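DNA replication and repair protein RecF (Caldanaerobacter subterraneus subsp. tengcongensis, PDB 5Z69) binds ATP and probably single-stranded DNA, acting as an ABC-type ATPase and recombination mediator in the RecFOR pathway of DNA repair. Local coordinates at residues Asn206-Leu211 with Ile229-Ser234; Asp129-Ile132 with Ser138-Arg141; Arg141-Ala146 with Leu303-Ile308. All blocks are in the same frame, centred on the assembly; numbering follows the deposited sequence.

Interaction 1. Residues Asn206-Leu211 with Ile229-Ser234; sequences NYLEKL and IIYLNS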
# COMPACT_ATOMS: atom_id res chain seq x y z
N ASN A 206 -11.41 -8.20 -10.19
CA ASN A 206 -12.51 -8.04 -11.14
C ASN A 206 -13.51 -6.98 -10.67
O ASN A 206 -13.97 -6.16 -11.46
CB ASN A 206 -13.25 -9.36 -11.36
CG ASN A 206 -12.35 -10.46 -11.91
OD1 ASN A 206 -12.58 -11.65 -11.66
ND2 ASN A 206 -11.32 -10.08 -12.67
N TYR A 207 -13.84 -7.00 -9.38
CA TYR A 207 -14.85 -6.08 -8.86
C TYR A 207 -14.27 -4.66 -8.79
O TYR A 207 -14.95 -3.68 -9.12
CB TYR A 207 -15.35 -6.52 -7.46
CG TYR A 207 -16.46 -5.63 -6.94
CD1 TYR A 207 -17.80 -5.97 -7.14
CD2 TYR A 207 -16.18 -4.44 -6.27
CE1 TYR A 207 -18.82 -5.15 -6.69
CE2 TYR A 207 -17.19 -3.62 -5.81
CZ TYR A 207 -18.52 -3.99 -6.02
OH TYR A 207 -19.54 -3.17 -5.59
N LEU A 208 -13.03 -4.55 -8.33
CA LEU A 208 -12.39 -3.25 -8.21
C LEU A 208 -12.22 -2.58 -9.59
O LEU A 208 -12.38 -1.35 -9.70
CB LEU A 208 -11.06 -3.38 -7.47
CG LEU A 208 -11.22 -3.65 -5.97
CD1 LEU A 208 -9.90 -3.97 -5.40
CD2 LEU A 208 -11.83 -2.49 -5.19
N GLU A 209 -11.90 -3.38 -10.62
CA GLU A 209 -11.94 -2.91 -12.01
C GLU A 209 -13.26 -2.28 -12.34
O GLU A 209 -13.32 -1.15 -12.80
CB GLU A 209 -11.75 -4.07 -12.99
CG GLU A 209 -10.30 -4.53 -13.25
CD GLU A 209 -10.23 -5.48 -14.43
OE1 GLU A 209 -9.74 -6.62 -14.25
OE2 GLU A 209 -10.67 -5.07 -15.53
N LYS A 210 -14.35 -3.03 -12.11
CA LYS A 210 -15.69 -2.50 -12.36
C LYS A 210 -15.98 -1.29 -11.48
O LYS A 210 -16.57 -0.32 -11.94
CB LYS A 210 -16.74 -3.57 -12.13
CG LYS A 210 -16.67 -4.67 -13.15
CD LYS A 210 -17.58 -5.83 -12.79
CE LYS A 210 -17.61 -6.86 -13.91
NZ LYS A 210 -18.20 -8.14 -13.46
N LEU A 211 -15.54 -1.36 -10.22
CA LEU A 211 -15.76 -0.26 -9.29
C LEU A 211 -15.11 1.02 -9.83
O LEU A 211 -15.73 2.07 -9.86
CB LEU A 211 -15.21 -0.60 -7.90
CG LEU A 211 -15.43 0.50 -6.86
CD1 LEU A 211 -16.93 0.74 -6.74
CD2 LEU A 211 -14.83 0.16 -5.49
N ILE A 229 -8.20 3.77 -8.63
CA ILE A 229 -8.25 2.82 -7.53
C ILE A 229 -7.06 1.90 -7.57
O ILE A 229 -6.81 1.24 -8.58
CB ILE A 229 -9.56 1.96 -7.57
CG1 ILE A 229 -10.75 2.81 -7.16
CG2 ILE A 229 -9.46 0.75 -6.65
CD1 ILE A 229 -12.03 2.08 -7.11
N ILE A 230 -6.32 1.85 -6.46
CA ILE A 230 -5.16 0.97 -6.35
C ILE A 230 -5.44 -0.19 -5.39
O ILE A 230 -5.74 0.03 -4.22
CB ILE A 230 -3.90 1.72 -5.85
CG1 ILE A 230 -3.65 2.96 -6.70
CG2 ILE A 230 -2.69 0.79 -5.87
CD1 ILE A 230 -3.43 2.66 -8.15
N TYR A 231 -5.33 -1.40 -5.90
CA TYR A 231 -5.59 -2.60 -5.13
C TYR A 231 -4.28 -3.13 -4.54
O TYR A 231 -3.46 -3.71 -5.25
CB TYR A 231 -6.28 -3.66 -6.01
CG TYR A 231 -6.56 -5.01 -5.35
CD1 TYR A 231 -6.61 -5.15 -3.96
CD2 TYR A 231 -6.76 -6.14 -6.14
CE1 TYR A 231 -6.85 -6.37 -3.38
CE2 TYR A 231 -7.02 -7.37 -5.56
CZ TYR A 231 -7.07 -7.48 -4.19
OH TYR A 231 -7.30 -8.71 -3.64
N LEU A 232 -4.11 -2.92 -3.24
CA LEU A 232 -2.94 -3.42 -2.52
C LEU A 232 -3.13 -4.87 -2.10
O LEU A 232 -3.38 -5.15 -0.92
CB LEU A 232 -2.66 -2.55 -1.29
CG LEU A 232 -2.53 -1.05 -1.55
CD1 LEU A 232 -2.02 -0.34 -0.31
CD2 LEU A 232 -1.59 -0.83 -2.73
N ASN A 233 -3.02 -5.78 -3.06
CA ASN A 233 -3.22 -7.20 -2.75
C ASN A 233 -2.01 -7.83 -2.08
O ASN A 233 -0.89 -7.27 -2.10
CB ASN A 233 -3.61 -7.98 -4.01
CG ASN A 233 -2.49 -8.06 -5.02
OD1 ASN A 233 -1.55 -8.85 -4.86
ND2 ASN A 233 -2.59 -7.27 -6.08
N SER A 234 -2.23 -9.00 -1.49
CA SER A 234 -1.24 -9.61 -0.61
C SER A 234 -0.19 -10.41 -1.38
O SER A 234 0.76 -10.92 -0.80
CB SER A 234 -1.92 -10.51 0.42
OG SER A 234 -2.95 -11.29 -0.18
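Leu208 and Leu211 of helix 186-222 pack against Ile229 and Tyr231 of strand 227-232 in a wholly apolar helix-on-strand contact, with no hydrogen bond between the two segments. The local axes of helix and strand approach to 9.2 Å and run nearly antiparallel, at 166°, because the chain leaves the helix and soon returns alongside it. Spacing explains the choice of residues: Leu208 and Leu211 are three apart and lie on one helical face, while Ile229 and Tyr231 are two apart and lie on one strand face.

Leu208 forks between both partners. Its CD1 methyl comes down over one face of the Tyr231 ring, 3.9 Å from the centroid and displaced toward CG, a CH-pi contact in which the two side chains cross at about a right angle. Its other methyl, CD2, lies 4.3 Å from Ile229 CG2.

The strand is an edge of a small antiparallel sheet with strands 275-280 and 283-284, so the helix packs on the edge strand of that sheet. Helices 137-151 and 291-313 pack on the same leucines, through Leu144 on Leu208 and Leu301 on Leu211.

Ile229 reaches Leu211 with the end of its longer branch: CG1 lies anti to the carbonyl carbon (chi1 -73°), and CD1 settles 3.8 Å from Leu211 CD2. Tyrosine suits position 231 because its flat ring offers a face to Leu208 while OH bonds to Glu274. Beyond it the chain bends in an inverse gamma turn centred on Leu232, and Asn233 CB sits over the opposite face of the ring.

Interaction 2. Residues Asp129-Ile132 with Ser138-Arg141; sequences DIEI and SRRR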
# COMPACT_ATOMS: atom_id res chain seq x y z
N ASP A 129 -21.16 6.10 5.47
CA ASP A 129 -20.48 5.57 4.31
C ASP A 129 -19.14 6.31 4.10
O ASP A 129 -18.19 5.75 3.58
CB ASP A 129 -21.37 5.66 3.06
CG ASP A 129 -22.58 4.70 3.13
OD1 ASP A 129 -22.50 3.68 3.84
OD2 ASP A 129 -23.60 4.98 2.48
N ILE A 130 -19.07 7.56 4.56
CA ILE A 130 -17.83 8.33 4.46
C ILE A 130 -16.68 7.66 5.24
O ILE A 130 -15.50 7.90 4.96
CB ILE A 130 -18.01 9.79 4.96
CG1 ILE A 130 -16.90 10.68 4.40
CG2 ILE A 130 -18.07 9.85 6.49
CD1 ILE A 130 -16.66 11.95 5.17
N GLU A 131 -17.03 6.80 6.19
CA GLU A 131 -16.03 6.03 6.93
C GLU A 131 -15.25 5.06 6.04
O GLU A 131 -14.09 4.74 6.32
CB GLU A 131 -16.69 5.25 8.05
CG GLU A 131 -17.38 6.09 9.08
CD GLU A 131 -18.16 5.24 10.07
OE1 GLU A 131 -18.17 4.00 9.90
OE2 GLU A 131 -18.77 5.80 11.00
N ILE A 132 -15.88 4.59 4.96
CA ILE A 132 -15.20 3.72 4.01
C ILE A 132 -14.07 4.50 3.32
O ILE A 132 -13.10 3.92 2.82
CB ILE A 132 -16.18 3.17 2.94
CG1 ILE A 132 -17.36 2.45 3.60
CG2 ILE A 132 -15.43 2.24 1.95
CD1 ILE A 132 -18.53 2.15 2.64
N SER A 138 -9.53 -2.42 7.22
CA SER A 138 -10.56 -3.28 7.76
C SER A 138 -11.95 -2.88 7.25
O SER A 138 -12.73 -3.72 6.80
CB SER A 138 -10.50 -3.21 9.29
OG SER A 138 -11.38 -4.15 9.88
N ARG A 139 -12.23 -1.58 7.29
CA ARG A 139 -13.50 -1.02 6.87
C ARG A 139 -13.74 -1.26 5.39
O ARG A 139 -14.82 -1.68 4.96
CB ARG A 139 -13.54 0.48 7.17
CG ARG A 139 -14.89 1.15 6.98
CD ARG A 139 -15.86 0.75 8.07
NE ARG A 139 -17.01 1.64 8.12
CZ ARG A 139 -18.10 1.51 7.36
NH1 ARG A 139 -18.18 0.52 6.48
NH2 ARG A 139 -19.09 2.38 7.48
N ARG A 140 -12.70 -0.99 4.60
CA ARG A 140 -12.80 -1.10 3.15
C ARG A 140 -12.92 -2.57 2.75
O ARG A 140 -13.68 -2.94 1.85
CB ARG A 140 -11.58 -0.45 2.47
CG ARG A 140 -11.75 1.05 2.13
CD ARG A 140 -10.38 1.72 1.75
NE ARG A 140 -10.10 2.85 2.63
CZ ARG A 140 -9.25 2.83 3.64
NH1 ARG A 140 -8.54 1.75 3.91
NH2 ARG A 140 -9.08 3.92 4.38
N ARG A 141 -12.17 -3.40 3.46
CA ARG A 141 -12.19 -4.83 3.22
C ARG A 141 -13.56 -5.45 3.55
O ARG A 141 -14.09 -6.24 2.78
CB ARG A 141 -11.09 -5.48 4.04
CG ARG A 141 -10.48 -6.70 3.42
CD ARG A 141 -9.18 -7.01 4.12
NE ARG A 141 -9.30 -6.94 5.58
CZ ARG A 141 -8.47 -6.26 6.36
NH1 ARG A 141 -7.44 -5.57 5.84
NH2 ARG A 141 -8.67 -6.26 7.68
O HOH W 1 -21.51 2.42 5.99
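Glu131 and Arg139 meet with their flat ends almost perpendicular, the carboxylate and guanidinium planes being 84° apart. They form a side-on salt bridge in which NE and NH2 both hydrogen-bond to a single oxygen: NH2 lies 3.1 Å and NE 3.2 Å from Glu131 OE1. The arginine keeps that oxygen close to its guanidinium plane, though sharing it bends both bonds moderately. The carboxylate is used less evenly, since NE meets the anti lone pair whereas NH2 comes from above the carboxylate plane, 41° out of it.

The bend in Arg139 at chi2 (72°) carries the guanidinium over Glu131 and Ile132. One of its faces therefore lies over Ile132, whose CG1 is 3.6 Å from Arg139 NH1. Isoleucine fits here, giving one branch to this flat cation and the other, CG2, to the aliphatic part of Arg140, with 3.9 Å between Ile132 CG2 and Arg140 CG. NH2 of Arg139 has a further partner in the guanidinium plane, a water 2.8 Å away that in turn donates to Asp129 OD1.

Arg140 and Ile132 lie alongside each other, running opposite ways. Arg140 NE makes a weak, strongly bent bond of 3.2 Å to Ile132 O, and the stronger anchor of its guanidinium is a salt bridge from NH1 to Asp275. The two segments belong to successive helices, 131-134 and 137-151, joined by a short connection.

Two N-H groups gripping one oxygen should hold the Arg139 guanidinium against rotation, and the water links it to Asp129, whose opposite charge probably adds to the attraction. With Glu135 also nearby, the positive charge of Arg139 probably eases the repulsion between Glu131 and Glu135.

Interaction 3. Residues Arg141-Ala146 with Leu303-Ile308; sequences RKYLDA and LSELEI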
# COMPACT_ATOMS: atom_id res chain seq x y z
N ARG A 141 -12.17 -3.40 3.46
CA ARG A 141 -12.19 -4.83 3.22
C ARG A 141 -13.56 -5.45 3.55
O ARG A 141 -14.09 -6.24 2.78
CB ARG A 141 -11.09 -5.48 4.04
CG ARG A 141 -10.48 -6.70 3.42
CD ARG A 141 -9.18 -7.01 4.12
NE ARG A 141 -9.30 -6.94 5.58
CZ ARG A 141 -8.47 -6.26 6.36
NH1 ARG A 141 -7.44 -5.57 5.84
NH2 ARG A 141 -8.67 -6.26 7.68
N LYS A 142 -14.13 -5.10 4.69
CA LYS A 142 -15.44 -5.63 5.07
C LYS A 142 -16.48 -5.22 4.03
O LYS A 142 -17.34 -6.02 3.67
CB LYS A 142 -15.84 -5.15 6.47
CG LYS A 142 -17.34 -5.41 6.82
CD LYS A 142 -17.73 -5.03 8.26
CE LYS A 142 -19.19 -5.41 8.54
NZ LYS A 142 -19.71 -4.90 9.85
N TYR A 143 -16.37 -3.99 3.53
CA TYR A 143 -17.30 -3.43 2.55
C TYR A 143 -17.21 -4.17 1.21
O TYR A 143 -18.21 -4.55 0.61
CB TYR A 143 -17.04 -1.93 2.34
CG TYR A 143 -17.84 -1.35 1.21
CD1 TYR A 143 -17.24 -1.03 -0.01
CD2 TYR A 143 -19.21 -1.17 1.34
CE1 TYR A 143 -18.01 -0.52 -1.07
CE2 TYR A 143 -19.99 -0.66 0.29
CZ TYR A 143 -19.38 -0.34 -0.91
OH TYR A 143 -20.18 0.15 -1.94
N LEU A 144 -15.98 -4.34 0.75
CA LEU A 144 -15.71 -5.07 -0.47
C LEU A 144 -16.19 -6.53 -0.43
O LEU A 144 -16.75 -7.03 -1.40
CB LEU A 144 -14.21 -5.03 -0.76
CG LEU A 144 -13.76 -5.69 -2.06
CD1 LEU A 144 -14.42 -5.05 -3.25
CD2 LEU A 144 -12.23 -5.61 -2.19
N ASP A 145 -15.94 -7.22 0.69
CA ASP A 145 -16.36 -8.61 0.84
C ASP A 145 -17.89 -8.73 0.78
O ASP A 145 -18.42 -9.68 0.21
CB ASP A 145 -15.87 -9.18 2.17
CG ASP A 145 -14.42 -9.60 2.14
OD1 ASP A 145 -13.88 -9.87 1.05
OD2 ASP A 145 -13.83 -9.71 3.24
N ALA A 146 -18.58 -7.77 1.38
CA ALA A 146 -20.05 -7.79 1.42
C ALA A 146 -20.65 -7.46 0.06
O ALA A 146 -21.61 -8.10 -0.36
CB ALA A 146 -20.57 -6.81 2.47
N LEU A 303 -23.21 4.78 -5.41
CA LEU A 303 -23.87 4.81 -6.71
C LEU A 303 -23.34 3.68 -7.59
O LEU A 303 -24.09 3.05 -8.32
CB LEU A 303 -23.67 6.17 -7.39
CG LEU A 303 -24.51 7.32 -6.84
CD1 LEU A 303 -24.18 8.62 -7.57
CD2 LEU A 303 -26.00 7.01 -6.95
N SER A 304 -22.04 3.40 -7.47
CA SER A 304 -21.40 2.33 -8.23
C SER A 304 -21.79 0.94 -7.72
O SER A 304 -21.94 -0.00 -8.51
CB SER A 304 -19.89 2.48 -8.17
OG SER A 304 -19.48 3.59 -8.93
N GLU A 305 -21.94 0.82 -6.41
CA GLU A 305 -22.40 -0.42 -5.80
C GLU A 305 -23.73 -0.78 -6.42
O GLU A 305 -23.94 -1.90 -6.91
CB GLU A 305 -22.52 -0.27 -4.28
CG GLU A 305 -22.99 -1.54 -3.57
CD GLU A 305 -23.34 -1.30 -2.11
OE1 GLU A 305 -22.73 -0.40 -1.49
OE2 GLU A 305 -24.24 -2.01 -1.59
N LEU A 306 -24.62 0.20 -6.42
CA LEU A 306 -25.94 0.04 -7.00
C LEU A 306 -25.88 -0.39 -8.47
O LEU A 306 -26.51 -1.36 -8.88
CB LEU A 306 -26.71 1.34 -6.84
CG LEU A 306 -28.07 1.42 -7.54
CD1 LEU A 306 -28.96 0.26 -7.14
CD2 LEU A 306 -28.73 2.77 -7.23
N GLU A 307 -25.11 0.35 -9.25
CA GLU A 307 -25.00 0.06 -10.67
C GLU A 307 -24.44 -1.34 -10.94
O GLU A 307 -25.00 -2.10 -11.73
CB GLU A 307 -24.11 1.11 -11.35
CG GLU A 307 -23.77 0.78 -12.78
CD GLU A 307 -23.02 1.91 -13.45
OE1 GLU A 307 -21.84 1.72 -13.80
OE2 GLU A 307 -23.61 3.00 -13.59
N ILE A 308 -23.33 -1.68 -10.30
CA ILE A 308 -22.76 -3.01 -10.46
C ILE A 308 -23.75 -4.11 -9.99
O ILE A 308 -23.92 -5.14 -10.65
CB ILE A 308 -21.41 -3.11 -9.69
CG1 ILE A 308 -20.40 -2.14 -10.31
CG2 ILE A 308 -20.86 -4.54 -9.75
CD1 ILE A 308 -19.08 -1.99 -9.53
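Helices 137-151 and 291-313 stand well apart where Tyr143 and Glu305 meet, with 10.2 Å between Tyr143 CA and Glu305 CA. Two long side chains bridge this distance. In Tyr143, CG is anti to the backbone N (chi1 172°), which lets the ring carry its hydroxyl to the other helix; Glu305 is extended along its whole aliphatic part. The tyrosine hydroxyl donates a short hydrogen bond, 2.6 Å from OH to Glu305 OE1. The oxygen lies at the ring edge, near the ring plane, while the hydroxyl meets it on its anti side, 29° out of the carboxylate plane.

Helix 291-313 packs beside strand 122-125, an edge of the mixed sheet in the P-loop ATPase core, and Glu305 itself touches Val123. The bond thus ties helix 137-151 to the layer of helix and sheet around that core. Both residues are buried, so the carboxylate needs partners: OE1 also forms a salt bridge with Lys302, one turn earlier. With a phenylalanine here the hydroxyl is gone, and the buried Glu305 OE1 would probably lose its short bond across the helices, leaving the carboxylate more dependent on Lys302. Glu305 CB also approaches Tyr143 OH, to 3.3 Å, and the ring rests on Leu301.

Going from the N terminus, interaction 2 closes first, a short loop of five residues that folds helix 131-134 onto the start of helix 137-151. Interaction 3 opens at Arg141, where interaction 2 ends, and spans 156 residues to reach helix 291-313. Within that long excursion lies interaction 1, a smaller loop of 17 residues joining helix 186-222 to the strand after it. None of the loops cross. Interaction 3 touches both others: Tyr143 packs on Ile132 of interaction 2, while Leu144 and Ile308 meet Tyr207 and the Lys210-Leu211 backbone of interaction 1. Together they gather four helices and the small sheet beside the ATPase core.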